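Local atomic coordinates of pyruvate kinase 1 (PDB entry 4KCT), a protein that catalyses transfer of a phosphoryl group from phosphoenolpyruvate to ADP, giving pyruvate and ATP, and also has an intrinsic decarboxylase activity, probably on oxaloacetate. Residues 90-95 against 172-178; 129-135 against 180-186. All blocks are in the same frame, centred on the assembly; numbering follows the deposited sequence.

In the fold
Both contacts lie in the small beta domain, the B domain of pyruvate kinases, which is inserted in the TIM barrel between the barrel strands 80-84 and 208-211. The chain leaves the third barrel strand, enters the domain through 90-95, passes 129-135 and the hairpin strands from 141 onward, and returns through 172-178 and 180-186 toward helix 192-204. Contact 1 closes a loop from 90-95 to 172-178; contact 2 closes another from 129-135 to 180-186. Their segments alternate, so the two loops cross. Their centres are about 16 Å apart, yet Ile-90 joins them: its CD1 lies 3.9 Å from Leu-180 CD2.

Contact 1 (90-95 against 172-178); sequences IRTGLF and LTDRRGI
This contact is a short antiparallel strand pairing that runs on into hydrogen-bonded loops, at an edge of the mixed sheet in the pyruvate kinase B domain. Arg-91 and Gly-177 form a non-hydrogen-bonded pair, followed by the bond from Thr-92 N to Arg-176 O, 2.9 Å and 161° at the hydrogen. The Thr-92 side chain adds to the link between the two loops. With chi1 at 72°, OG1 stands between backbone N and carbonyl carbon, where it accepts from Arg-176 N at 3.0 Å and donates to Gly-93 O. That carbonyl oxygen has a second donor, Arg-175 N. The Arg-175 chain, bent at chi2, lays its CD over one face of the Arg-91 guanidinium, 3.4 Å from NH1, while Leu-94 CD2 lies over one face of the Arg-175 guanidinium. Arg-175 NH1 forms a salt bridge with Glu-117, which probably eases the closeness of the two positive groups. Farther along, the Phe-95 ring receives Leu-172 CB off-centre over its face, and its CE2 edge meets Thr-173 O at 3.3 Å. Asp-174 OD1 takes Phe-95 N at 2.8 Å, the donor standing 37° out of the carboxylate plane.

Contact 2 (129-135 against 180-186); sequences YPQLTNA and LPGCEVD
The phenolic oxygen of Tyr-129 is gripped from the 180-186 loop of the B domain: Asp-186 N donates to OH over 2.8 Å in a nearly straight bond, 171° at the hydrogen. Water 4, lying at the ring edge and in its plane, is 2.6 Å from the same OH and donates to Glu-184 O. Water 5 adds a weak link to OH and donates to Asp-186 O, so the hydroxyl is tied to the loop backbone both directly and through solvent. The ring reaches that position because CG is anti to the backbone N (chi1 -178°), which carries it across to the loop. Its edge meets Asp-186 O in plane, and Val-185 CG1 comes obliquely to within 4.0 Å of CE1.

Tyr-129 also begins a type I turn that leads through the N-cap residue Gln-131 into the short helix 132-135. Asn-134 ND2 donates to Gln-131 OE1, linking side chains at the start of this helix. Leu-180 CD2 sits among three apolar groups, 4.0 Å from Leu-132 CD1, with Tyr-129 CD2 and Ala-135 CB slightly farther away; the two leucine side chains cross at about a right angle. Ile-142 of strand 141-144 also packs on Leu-180, joining this cluster to the sheet.

Leu-180 opens a type II turn closing at Cys-183, with Gly-182 at positive phi (83°). Beyond the turn, Glu-184 sends its carboxylate away to His-243, a link toward the barrel. Glu-184 N donates to water 6 at 2.9 Å, and that water donates to Ala-135 O at 2.8 Å.

Contact 1 (90-95 against 172-178)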
ATOM      1  N   ILE A  90      40.241   1.117 -27.309  1.00 21.11           N
ATOM      2  CA  ILE A  90      41.544   1.680 -27.051  1.00 21.02           C
ATOM      3  C   ILE A  90      42.477   0.518 -26.808  1.00 21.94           C
ATOM      4  O   ILE A  90      42.147  -0.415 -26.065  1.00 20.91           O
ATOM      5  CB  ILE A  90      41.529   2.575 -25.799  1.00 18.72           C
ATOM      6  CG1 ILE A  90      40.483   3.680 -25.946  1.00 20.54           C
ATOM      7  CG2 ILE A  90      42.931   3.115 -25.509  1.00 17.86           C
ATOM      8  CD1 ILE A  90      40.230   4.444 -24.655  1.00 21.53           C
ATOM      9  N   ARG A  91      43.627   0.547 -27.464  1.00 21.07           N
ATOM     10  CA  ARG A  91      44.608  -0.497 -27.296  1.00 20.60           C
ATOM     11  C   ARG A  91      45.989   0.064 -27.029  1.00 20.47           C
ATOM     12  O   ARG A  91      46.268   1.247 -27.338  1.00 20.51           O
ATOM     13  CB  ARG A  91      44.607  -1.426 -28.524  1.00 23.49           C
ATOM     14  CG  ARG A  91      43.365  -2.324 -28.603  1.00 33.29           C
ATOM     15  CD  ARG A  91      43.372  -3.219 -29.839  1.00 39.70           C
ATOM     16  NE  ARG A  91      43.696  -2.450 -31.045  1.00 46.85           N
ATOM     17  CZ  ARG A  91      44.148  -2.975 -32.189  1.00 56.48           C
ATOM     18  NH1 ARG A  91      44.456  -2.176 -33.205  1.00 49.72           N
ATOM     19  NH2 ARG A  91      44.279  -4.292 -32.327  1.00 50.35           N
ATOM     20  N   THR A  92      46.859  -0.765 -26.439  1.00 17.80           N
ATOM     21  CA  THR A  92      48.286  -0.464 -26.364  1.00 18.32           C
ATOM     22  C   THR A  92      48.870  -0.478 -27.767  1.00 19.21           C
ATOM     23  O   THR A  92      48.262  -1.031 -28.695  1.00 20.46           O
ATOM     24  CB  THR A  92      49.052  -1.505 -25.498  1.00 20.68           C
ATOM     25  OG1 THR A  92      49.140  -2.751 -26.204  1.00 19.54           O
ATOM     26  CG2 THR A  92      48.339  -1.745 -24.152  1.00 20.08           C
ATOM     27  N   GLY A  93      50.103   0.004 -27.890  1.00 19.91           N
ATOM     28  CA  GLY A  93      50.945  -0.315 -29.037  1.00 19.84           C
ATOM     29  C   GLY A  93      51.536  -1.718 -28.976  1.00 24.32           C
ATOM     30  O   GLY A  93      51.016  -2.600 -28.274  1.00 21.48           O
ATOM     31  N   LEU A  94      52.542  -1.957 -29.811  1.00 22.06           N
ATOM     32  CA  LEU A  94      53.318  -3.200 -29.752  1.00 26.25           C
ATOM     33  C   LEU A  94      54.447  -3.073 -28.743  1.00 26.62           C
ATOM     34  O   LEU A  94      54.769  -1.964 -28.275  1.00 26.60           O
ATOM     35  CB  LEU A  94      53.905  -3.548 -31.143  1.00 30.16           C
ATOM     36  CG  LEU A  94      53.066  -3.187 -32.374  1.00 29.10           C
ATOM     37  CD1 LEU A  94      53.847  -3.394 -33.674  1.00 32.65           C
ATOM     38  CD2 LEU A  94      51.781  -3.991 -32.390  1.00 30.39           C
ATOM     39  N   PHE A  95      55.088  -4.204 -28.463  1.00 22.84           N
ATOM     40  CA  PHE A  95      56.186  -4.282 -27.534  1.00 26.86           C
ATOM     41  C   PHE A  95      57.388  -4.895 -28.247  1.00 29.04           C
ATOM     42  O   PHE A  95      57.223  -5.750 -29.112  1.00 28.91           O
ATOM     43  CB  PHE A  95      55.787  -5.158 -26.346  1.00 25.60           C
ATOM     44  CG  PHE A  95      54.697  -4.551 -25.497  1.00 26.00           C
ATOM     45  CD1 PHE A  95      55.010  -3.622 -24.508  1.00 24.53           C
ATOM     46  CD2 PHE A  95      53.366  -4.803 -25.778  1.00 24.47           C
ATOM     47  CE1 PHE A  95      54.015  -2.985 -23.790  1.00 24.72           C
ATOM     48  CE2 PHE A  95      52.353  -4.151 -25.077  1.00 27.42           C
ATOM     49  CZ  PHE A  95      52.682  -3.243 -24.078  1.00 27.74           C
ATOM     50  N   LEU A 172      52.331  -8.580 -20.948  1.00 26.79           N
ATOM     51  CA  LEU A 172      51.606  -7.975 -22.056  1.00 28.65           C
ATOM     52  C   LEU A 172      52.168  -8.481 -23.378  1.00 27.76           C
ATOM     53  O   LEU A 172      53.372  -8.530 -23.555  1.00 31.43           O
ATOM     54  CB  LEU A 172      51.707  -6.441 -21.995  1.00 26.91           C
ATOM     55  CG  LEU A 172      50.886  -5.757 -20.911  1.00 29.70           C
ATOM     56  CD1 LEU A 172      50.969  -4.239 -21.080  1.00 28.60           C
ATOM     57  CD2 LEU A 172      49.438  -6.234 -20.969  1.00 29.07           C
ATOM     58  N   THR A 173      51.286  -8.793 -24.319  1.00 26.63           N
ATOM     59  CA  THR A 173      51.672  -8.942 -25.727  1.00 28.92           C
ATOM     60  C   THR A 173      51.160  -7.735 -26.553  1.00 30.56           C
ATOM     61  O   THR A 173      50.592  -6.783 -25.995  1.00 28.84           O
ATOM     62  CB  THR A 173      51.124 -10.259 -26.315  1.00 30.49           C
ATOM     63  OG1 THR A 173      49.709 -10.305 -26.119  1.00 27.02           O
ATOM     64  CG2 THR A 173      51.764 -11.483 -25.609  1.00 31.03           C
ATOM     65  N   ASP A 174      51.354  -7.781 -27.871  1.00 28.80           N
ATOM     66  CA  ASP A 174      51.062  -6.628 -28.730  1.00 24.91           C
ATOM     67  C   ASP A 174      49.570  -6.224 -28.673  1.00 26.01           C
ATOM     68  O   ASP A 174      48.683  -7.075 -28.742  1.00 21.83           O
ATOM     69  CB  ASP A 174      51.463  -6.926 -30.177  1.00 27.86           C
ATOM     70  CG  ASP A 174      52.987  -6.850 -30.408  1.00 30.40           C
ATOM     71  OD1 ASP A 174      53.736  -6.478 -29.468  1.00 29.13           O
ATOM     72  OD2 ASP A 174      53.422  -7.138 -31.558  1.00 31.10           O
ATOM     73  N   ARG A 175      49.311  -4.919 -28.636  1.00 22.62           N
ATOM     74  CA  ARG A 175      47.950  -4.366 -28.837  1.00 24.24           C
ATOM     75  C   ARG A 175      46.881  -5.009 -27.942  1.00 23.82           C
ATOM     76  O   ARG A 175      45.829  -5.405 -28.438  1.00 19.32           O
ATOM     77  CB  ARG A 175      47.519  -4.491 -30.308  1.00 29.24           C
ATOM     78  CG  ARG A 175      48.413  -3.754 -31.285  1.00 35.30           C
ATOM     79  CD  ARG A 175      47.612  -2.919 -32.274  1.00 44.07           C
ATOM     80  NE  ARG A 175      48.377  -2.693 -33.501  1.00 55.04           N
ATOM     81  CZ  ARG A 175      49.119  -1.611 -33.754  1.00 56.40           C
ATOM     82  NH1 ARG A 175      49.122  -0.574 -32.918  1.00 52.35           N
ATOM     83  NH2 ARG A 175      49.821  -1.547 -34.875  1.00 55.61           N
ATOM     84  N   ARG A 176      47.085  -4.951 -26.630  1.00 22.58           N
ATOM     85  CA  ARG A 176      46.076  -5.395 -25.669  1.00 24.10           C
ATOM     86  C   ARG A 176      45.052  -4.287 -25.413  1.00 25.21           C
ATOM     87  O   ARG A 176      45.348  -3.096 -25.603  1.00 22.69           O
ATOM     88  CB  ARG A 176      46.740  -5.794 -24.353  1.00 24.69           C
ATOM     89  CG  ARG A 176      47.782  -6.901 -24.485  1.00 28.02           C
ATOM     90  CD  ARG A 176      47.129  -8.194 -24.914  1.00 30.42           C
ATOM     91  NE  ARG A 176      47.014  -8.248 -26.358  1.00 37.31           N
ATOM     92  CZ  ARG A 176      46.211  -9.072 -27.010  1.00 41.43           C
ATOM     93  NH1 ARG A 176      46.119  -8.992 -28.329  1.00 41.35           N
ATOM     94  NH2 ARG A 176      45.504  -9.979 -26.346  1.00 39.72           N
ATOM     95  N   GLY A 177      43.816  -4.689 -25.111  1.00 24.57           N
ATOM     96  CA  GLY A 177      42.737  -3.741 -24.785  1.00 21.43           C
ATOM     97  C   GLY A 177      43.036  -2.876 -23.565  1.00 20.43           C
ATOM     98  O   GLY A 177      43.606  -3.351 -22.570  1.00 23.52           O
ATOM     99  N   ILE A 178      42.546  -1.632 -23.606  1.00 20.33           N
ATOM    100  CA  ILE A 178      42.660  -0.672 -22.496  1.00 17.52           C
ATOM    101  C   ILE A 178      41.248  -0.254 -22.066  1.00 20.18           C
ATOM    102  O   ILE A 178      40.372  -0.025 -22.912  1.00 21.18           O
ATOM    103  CB  ILE A 178      43.448   0.595 -22.970  1.00 19.05           C
ATOM    104  CG1 ILE A 178      44.931   0.255 -23.213  1.00 15.47           C
ATOM    105  CG2 ILE A 178      43.285   1.769 -21.992  1.00 18.50           C
ATOM    106  CD1 ILE A 178      45.705  -0.070 -21.937  1.00 19.74           C
TER
HETATM  107  O   HOH W   1      39.052  -0.524 -25.292  1.00 28.41           O
HETATM  108  O   HOH W   2      47.239   0.101 -31.064  1.00 34.57           O
HETATM  109  O   HOH W   3      56.165  -6.355 -31.503  1.00 33.86           O

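Contact 2 (129-135 against 180-186)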
ATOM      1  N   TYR A 129      44.959   6.382 -27.543  1.00 22.85           N
ATOM      2  CA  TYR A 129      43.871   7.348 -27.276  1.00 22.13           C
ATOM      3  C   TYR A 129      44.438   8.723 -26.922  1.00 23.37           C
ATOM      4  O   TYR A 129      45.014   8.879 -25.861  1.00 22.98           O
ATOM      5  CB  TYR A 129      43.000   6.842 -26.104  1.00 23.39           C
ATOM      6  CG  TYR A 129      41.843   7.734 -25.776  1.00 21.57           C
ATOM      7  CD1 TYR A 129      40.830   7.950 -26.705  1.00 22.09           C
ATOM      8  CD2 TYR A 129      41.804   8.450 -24.580  1.00 24.31           C
ATOM      9  CE1 TYR A 129      39.794   8.813 -26.435  1.00 22.88           C
ATOM     10  CE2 TYR A 129      40.749   9.322 -24.294  1.00 24.30           C
ATOM     11  CZ  TYR A 129      39.740   9.466 -25.212  1.00 23.54           C
ATOM     12  OH  TYR A 129      38.708  10.316 -24.975  1.00 26.49           O
ATOM     13  N   PRO A 130      44.338   9.708 -27.856  1.00 25.84           N
ATOM     14  CA  PRO A 130      45.111  10.957 -27.744  1.00 25.04           C
ATOM     15  C   PRO A 130      44.732  11.811 -26.566  1.00 25.59           C
ATOM     16  O   PRO A 130      45.569  12.505 -26.032  1.00 25.73           O
ATOM     17  CB  PRO A 130      44.780  11.699 -29.047  1.00 26.98           C
ATOM     18  CG  PRO A 130      44.493  10.615 -30.029  1.00 31.92           C
ATOM     19  CD  PRO A 130      43.920   9.447 -29.252  1.00 27.92           C
ATOM     20  N   GLN A 131      43.486  11.707 -26.107  1.00 25.60           N
ATOM     21  CA  GLN A 131      43.038  12.478 -24.950  1.00 26.05           C
ATOM     22  C   GLN A 131      43.378  11.840 -23.602  1.00 25.71           C
ATOM     23  O   GLN A 131      42.831  12.237 -22.572  1.00 23.76           O
ATOM     24  CB  GLN A 131      41.546  12.743 -25.043  1.00 29.21           C
ATOM     25  CG  GLN A 131      41.176  13.715 -26.159  1.00 33.96           C
ATOM     26  CD  GLN A 131      41.618  15.118 -25.834  1.00 48.01           C
ATOM     27  OE1 GLN A 131      41.521  15.558 -24.680  1.00 49.13           O
ATOM     28  NE2 GLN A 131      42.229  15.786 -26.808  1.00 51.39           N
ATOM     29  N   LEU A 132      44.249  10.831 -23.605  1.00 24.20           N
ATOM     30  CA  LEU A 132      44.496  10.054 -22.380  1.00 24.77           C
ATOM     31  C   LEU A 132      44.807  10.946 -21.152  1.00 28.54           C
ATOM     32  O   LEU A 132      44.276  10.722 -20.067  1.00 25.08           O
ATOM     33  CB  LEU A 132      45.628   9.037 -22.591  1.00 27.99           C
ATOM     34  CG  LEU A 132      46.039   8.212 -21.370  1.00 25.12           C
ATOM     35  CD1 LEU A 132      44.934   7.227 -21.020  1.00 27.77           C
ATOM     36  CD2 LEU A 132      47.342   7.476 -21.632  1.00 30.33           C
ATOM     37  N   THR A 133      45.657  11.960 -21.323  1.00 26.48           N
ATOM     38  CA  THR A 133      46.107  12.746 -20.158  1.00 31.16           C
ATOM     39  C   THR A 133      45.067  13.741 -19.688  1.00 34.19           C
ATOM     40  O   THR A 133      45.206  14.309 -18.618  1.00 35.95           O
ATOM     41  CB  THR A 133      47.428  13.508 -20.417  1.00 34.83           C
ATOM     42  OG1 THR A 133      47.237  14.439 -21.489  1.00 34.60           O
ATOM     43  CG2 THR A 133      48.552  12.549 -20.772  1.00 29.92           C
ATOM     44  N   ASN A 134      44.017  13.941 -20.476  1.00 31.12           N
ATOM     45  CA  ASN A 134      42.833  14.643 -19.983  1.00 36.71           C
ATOM     46  C   ASN A 134      41.828  13.729 -19.327  1.00 35.19           C
ATOM     47  O   ASN A 134      41.035  14.171 -18.527  1.00 40.82           O
ATOM     48  CB  ASN A 134      42.149  15.418 -21.105  1.00 38.83           C
ATOM     49  CG  ASN A 134      43.008  16.529 -21.631  1.00 47.59           C
ATOM     50  OD1 ASN A 134      43.796  17.104 -20.888  1.00 47.00           O
ATOM     51  ND2 ASN A 134      42.955  16.755 -22.938  1.00 47.58           N
ATOM     52  N   ALA A 135      41.781  12.480 -19.769  1.00 32.08           N
ATOM     53  CA  ALA A 135      40.738  11.557 -19.331  1.00 29.55           C
ATOM     54  C   ALA A 135      41.019  11.025 -17.932  1.00 32.92           C
ATOM     55  O   ALA A 135      40.101  10.827 -17.156  1.00 35.90           O
ATOM     56  CB  ALA A 135      40.600  10.408 -20.309  1.00 29.99           C
ATOM     57  N   LEU A 180      39.419   2.642 -19.330  1.00 21.65           N
ATOM     58  CA  LEU A 180      39.692   3.782 -18.477  1.00 20.79           C
ATOM     59  C   LEU A 180      38.505   3.921 -17.530  1.00 21.38           C
ATOM     60  O   LEU A 180      37.558   4.668 -17.814  1.00 23.12           O
ATOM     61  CB  LEU A 180      39.830   5.041 -19.348  1.00 22.27           C
ATOM     62  CG  LEU A 180      41.198   5.450 -19.928  1.00 29.22           C
ATOM     63  CD1 LEU A 180      42.346   4.458 -19.789  1.00 23.34           C
ATOM     64  CD2 LEU A 180      41.133   6.131 -21.293  1.00 25.06           C
ATOM     65  N   PRO A 181      38.533   3.173 -16.408  1.00 24.24           N
ATOM     66  CA  PRO A 181      37.304   2.969 -15.620  1.00 28.93           C
ATOM     67  C   PRO A 181      36.859   4.280 -15.007  1.00 29.58           C
ATOM     68  O   PRO A 181      37.693   5.045 -14.526  1.00 31.17           O
ATOM     69  CB  PRO A 181      37.739   1.976 -14.528  1.00 27.79           C
ATOM     70  CG  PRO A 181      39.225   2.121 -14.446  1.00 27.34           C
ATOM     71  CD  PRO A 181      39.678   2.435 -15.854  1.00 24.03           C
ATOM     72  N   GLY A 182      35.609   4.647 -15.247  1.00 28.42           N
ATOM     73  CA  GLY A 182      35.069   5.870 -14.664  1.00 28.48           C
ATOM     74  C   GLY A 182      35.417   7.132 -15.438  1.00 30.16           C
ATOM     75  O   GLY A 182      35.007   8.210 -15.057  1.00 29.82           O
ATOM     76  N   CYS A 183      36.135   6.996 -16.560  1.00 27.91           N
ATOM     77  CA  CYS A 183      36.633   8.173 -17.301  1.00 29.66           C
ATOM     78  C   CYS A 183      35.762   8.495 -18.507  1.00 28.89           C
ATOM     79  O   CYS A 183      35.312   7.590 -19.231  1.00 29.95           O
ATOM     80  CB  CYS A 183      38.083   7.954 -17.771  1.00 31.61           C
ATOM     81  SG  CYS A 183      39.254   7.607 -16.449  1.00 40.25           S
ATOM     82  N   GLU A 184      35.600   9.780 -18.789  1.00 33.40           N
ATOM     83  CA  GLU A 184      34.874  10.195 -19.991  1.00 36.50           C
ATOM     84  C   GLU A 184      35.754   9.960 -21.222  1.00 41.83           C
ATOM     85  O   GLU A 184      36.822  10.549 -21.349  1.00 58.48           O
ATOM     86  CB  GLU A 184      34.468  11.672 -19.899  1.00 40.80           C
ATOM     87  CG  GLU A 184      33.705  12.035 -18.631  1.00 52.25           C
ATOM     88  CD  GLU A 184      32.301  11.448 -18.599  1.00 65.55           C
ATOM     89  OE1 GLU A 184      31.791  11.162 -17.485  1.00 69.52           O
ATOM     90  OE2 GLU A 184      31.709  11.257 -19.689  1.00 64.13           O
ATOM     91  N   VAL A 185      35.369   8.999 -22.044  1.00 31.25           N
ATOM     92  CA  VAL A 185      36.111   8.686 -23.246  1.00 27.73           C
ATOM     93  C   VAL A 185      35.319   9.179 -24.452  1.00 29.39           C
ATOM     94  O   VAL A 185      34.087   9.052 -24.486  1.00 32.10           O
ATOM     95  CB  VAL A 185      36.326   7.170 -23.353  1.00 28.25           C
ATOM     96  CG1 VAL A 185      36.744   6.784 -24.768  1.00 25.98           C
ATOM     97  CG2 VAL A 185      37.347   6.713 -22.310  1.00 28.72           C
ATOM     98  N   ASP A 186      36.010   9.821 -25.388  1.00 26.51           N
ATOM     99  CA  ASP A 186      35.368  10.405 -26.567  1.00 30.39           C
ATOM    100  C   ASP A 186      35.869   9.727 -27.846  1.00 32.29           C
ATOM    101  O   ASP A 186      36.969  10.015 -28.322  1.00 31.88           O
ATOM    102  CB  ASP A 186      35.639  11.921 -26.618  1.00 31.98           C
ATOM    103  CG  ASP A 186      34.894  12.619 -27.755  1.00 49.85           C
ATOM    104  OD1 ASP A 186      35.101  13.849 -27.933  1.00 52.74           O
ATOM    105  OD2 ASP A 186      34.110  11.944 -28.470  1.00 47.97           O
TER
HETATM  106  O   HOH W   4      38.727  11.719 -22.833  1.00 29.66           O
HETATM  107  O   HOH W   5      38.970  12.194 -27.782  1.00 45.60           O
HETATM  108  O   HOH W   6      37.450  11.526 -17.487  1.00 36.56           O